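Local coordinates for protein phosphate transporter (Thermotoga maritima MSB8, PDB 6L85) that probably imports phosphate across the cell membrane by coupling its uptake to sodium ions, as a bacterial relative of the human SLC20 carriers, at residues B[255-260]-B[335-340]. Residues are numbered along the deposited sequence; the frame is centred on the assembly and turned at random.
Sequences GANDVA and LLASSL. With NA (sodium ion), chain R.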
ATOM      1  N   GLY B 255      -8.895   9.923  -5.714  1.00 31.74           N
ATOM      2  CA  GLY B 255      -8.846   8.887  -6.737  1.00 30.06           C
ATOM      3  C   GLY B 255     -10.019   7.930  -6.638  1.00 30.06           C
ATOM      4  O   GLY B 255     -10.644   7.600  -7.646  1.00 32.00           O
ATOM      5  N   ALA B 256     -10.379   7.549  -5.406  1.00 31.21           N
ATOM      6  CA  ALA B 256     -11.462   6.597  -5.193  1.00 33.01           C
ATOM      7  C   ALA B 256     -12.817   7.148  -5.674  1.00 35.04           C
ATOM      8  O   ALA B 256     -13.579   6.443  -6.350  1.00 30.06           O
ATOM      9  CB  ALA B 256     -11.515   6.213  -3.716  1.00 30.06           C
ATOM     10  N   ASN B 257     -13.112   8.417  -5.376  1.00 30.06           N
ATOM     11  CA  ASN B 257     -14.417   8.957  -5.757  1.00 30.06           C
ATOM     12  C   ASN B 257     -14.446   9.439  -7.202  1.00 31.31           C
ATOM     13  O   ASN B 257     -15.469   9.287  -7.878  1.00 30.87           O
ATOM     14  CB  ASN B 257     -14.838  10.112  -4.825  1.00 31.00           C
ATOM     15  CG  ASN B 257     -16.359  10.379  -4.869  1.00 30.96           C
ATOM     16  OD1 ASN B 257     -16.819  11.222  -5.626  1.00 32.98           O
ATOM     17  ND2 ASN B 257     -17.125   9.619  -4.100  1.00 30.06           N
ATOM     18  N   ASP B 258     -13.346   9.994  -7.710  1.00 30.06           N
ATOM     19  CA  ASP B 258     -13.387  10.699  -8.978  1.00 30.06           C
ATOM     20  C   ASP B 258     -12.864   9.906 -10.173  1.00 34.05           C
ATOM     21  O   ASP B 258     -13.070  10.366 -11.304  1.00 30.77           O
ATOM     22  CB  ASP B 258     -12.586  12.001  -8.887  1.00 30.06           C
ATOM     23  CG  ASP B 258     -13.375  13.148  -8.253  1.00 31.13           C
ATOM     24  OD1 ASP B 258     -14.325  12.917  -7.489  1.00 32.59           O
ATOM     25  OD2 ASP B 258     -12.992  14.297  -8.498  1.00 35.43           O
ATOM     26  N   VAL B 259     -12.177   8.762  -9.986  1.00 30.06           N
ATOM     27  CA  VAL B 259     -11.787   8.047 -11.203  1.00 35.78           C
ATOM     28  C   VAL B 259     -13.033   7.702 -12.009  1.00 31.11           C
ATOM     29  O   VAL B 259     -12.995   7.717 -13.238  1.00 35.31           O
ATOM     30  CB  VAL B 259     -10.911   6.800 -10.913  1.00 31.67           C
ATOM     31  CG1 VAL B 259     -11.720   5.659 -10.255  1.00 30.06           C
ATOM     32  CG2 VAL B 259     -10.221   6.311 -12.229  1.00 30.06           C
ATOM     33  N   ALA B 260     -14.161   7.480 -11.332  1.00 30.06           N
ATOM     34  CA  ALA B 260     -15.453   7.281 -11.991  1.00 33.85           C
ATOM     35  C   ALA B 260     -15.771   8.332 -13.050  1.00 34.98           C
ATOM     36  O   ALA B 260     -16.390   7.996 -14.062  1.00 36.70           O
ATOM     37  CB  ALA B 260     -16.585   7.263 -10.958  1.00 35.60           C
ATOM     38  N   LEU B 335     -14.415   9.371   1.235  1.00 37.43           N
ATOM     39  CA  LEU B 335     -14.334   7.914   1.288  1.00 41.73           C
ATOM     40  C   LEU B 335     -15.674   7.306   1.665  1.00 43.08           C
ATOM     41  O   LEU B 335     -16.073   6.274   1.109  1.00 42.96           O
ATOM     42  CB  LEU B 335     -13.261   7.471   2.290  1.00 37.64           C
ATOM     43  CG  LEU B 335     -11.910   6.960   1.795  1.00 44.49           C
ATOM     44  CD1 LEU B 335     -11.132   6.295   2.918  1.00 40.31           C
ATOM     45  CD2 LEU B 335     -12.038   6.015   0.594  1.00 46.12           C
ATOM     46  N   LEU B 336     -16.377   7.902   2.631  1.00 39.65           N
ATOM     47  CA  LEU B 336     -17.667   7.326   2.990  1.00 45.30           C
ATOM     48  C   LEU B 336     -18.659   7.471   1.838  1.00 41.75           C
ATOM     49  O   LEU B 336     -19.382   6.519   1.506  1.00 46.16           O
ATOM     50  CB  LEU B 336     -18.187   7.954   4.283  1.00 48.10           C
ATOM     51  CG  LEU B 336     -17.329   7.631   5.521  1.00 51.61           C
ATOM     52  CD1 LEU B 336     -17.593   8.624   6.678  1.00 44.11           C
ATOM     53  CD2 LEU B 336     -17.505   6.180   5.990  1.00 48.41           C
ATOM     54  N   ALA B 337     -18.670   8.636   1.181  1.00 39.46           N
ATOM     55  CA  ALA B 337     -19.462   8.779  -0.037  1.00 38.79           C
ATOM     56  C   ALA B 337     -19.121   7.694  -1.057  1.00 40.15           C
ATOM     57  O   ALA B 337     -20.017   7.103  -1.666  1.00 38.80           O
ATOM     58  CB  ALA B 337     -19.232  10.161  -0.649  1.00 34.43           C
ATOM     59  N   SER B 338     -17.825   7.427  -1.261  1.00 38.97           N
ATOM     60  CA  SER B 338     -17.404   6.402  -2.217  1.00 39.00           C
ATOM     61  C   SER B 338     -17.936   5.031  -1.824  1.00 40.07           C
ATOM     62  O   SER B 338     -18.366   4.259  -2.684  1.00 38.86           O
ATOM     63  CB  SER B 338     -15.879   6.359  -2.316  1.00 35.00           C
ATOM     64  OG  SER B 338     -15.353   7.544  -2.894  1.00 35.31           O
ATOM     65  N   SER B 339     -17.912   4.713  -0.526  1.00 43.60           N
ATOM     66  CA  SER B 339     -18.444   3.440  -0.045  1.00 42.99           C
ATOM     67  C   SER B 339     -19.949   3.345  -0.240  1.00 47.38           C
ATOM     68  O   SER B 339     -20.503   2.237  -0.233  1.00 47.33           O
ATOM     69  CB  SER B 339     -18.097   3.232   1.434  1.00 39.97           C
ATOM     70  OG  SER B 339     -18.888   4.067   2.266  1.00 46.19           O
ATOM     71  N   LEU B 340     -20.626   4.473  -0.377  1.00 40.84           N
ATOM     72  CA  LEU B 340     -22.031   4.408  -0.733  1.00 44.32           C
ATOM     73  C   LEU B 340     -22.264   4.467  -2.237  1.00 45.75           C
ATOM     74  O   LEU B 340     -23.417   4.353  -2.672  1.00 46.20           O
ATOM     75  CB  LEU B 340     -22.793   5.541  -0.046  1.00 46.47           C
ATOM     76  CG  LEU B 340     -22.719   5.502   1.480  1.00 51.58           C
ATOM     77  CD1 LEU B 340     -23.361   6.757   2.043  1.00 47.40           C
ATOM     78  CD2 LEU B 340     -23.431   4.245   1.978  1.00 48.18           C
TER
HETATM   79 NA    NA R 503     -16.582  12.680  -7.371  1.00 34.12          NA
HETATM   80  O   HOH W   1     -17.308  11.130  -8.863  1.00 30.32           O
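Asn257 reaches from the end of helix 231-258 to Ser338 near the end of helix 320-339, and its two amide atoms serve different partners. Asn257 CB already rests against the serine hydroxyl, 3.3 Å from Ser338 OG. CG lies anti to the backbone N (chi1 -160°), which swings the amide across the gap between the helices. From there Asn257 ND2 donates to Ser338 OG at 3.0 Å. The N-H...O angle is 157°, and the hydroxyl oxygen lies only 7° out of the amide plane. The same nitrogen also bonds to Leu342 O, just past the end of helix 320-339, while Ala337 CB approaches Asn257 ND2 to 4.1 Å. On the other branch, Asn257 OD1 binds the sodium ion at 2.3 Å. With ND2 tied to two oxygens, the rotation of the amide is fixed and OD1 is held on the metal. Asp258 OD1 binds the same ion, and a water that donates to Asn257 O is a further ligand; Thr107 and Ile344 complete the site. By accepting from the amide of a sodium ligand, Ser338 acts as a second-shell residue, and its OG is in turn held by a hydrogen bond to Val334 O one turn back. Beside this polar link, Ala256 CB meets Leu335 CD2 at 4.3 Å. The contact is buried close to the centre of the folded chain, where Phe56 of helix 38-56 packs on Ala256, Leu335 and Ser338, Val60 of helix 58-66 touches Asn257, and helix 167-194 lies against Leu335 and Ser339.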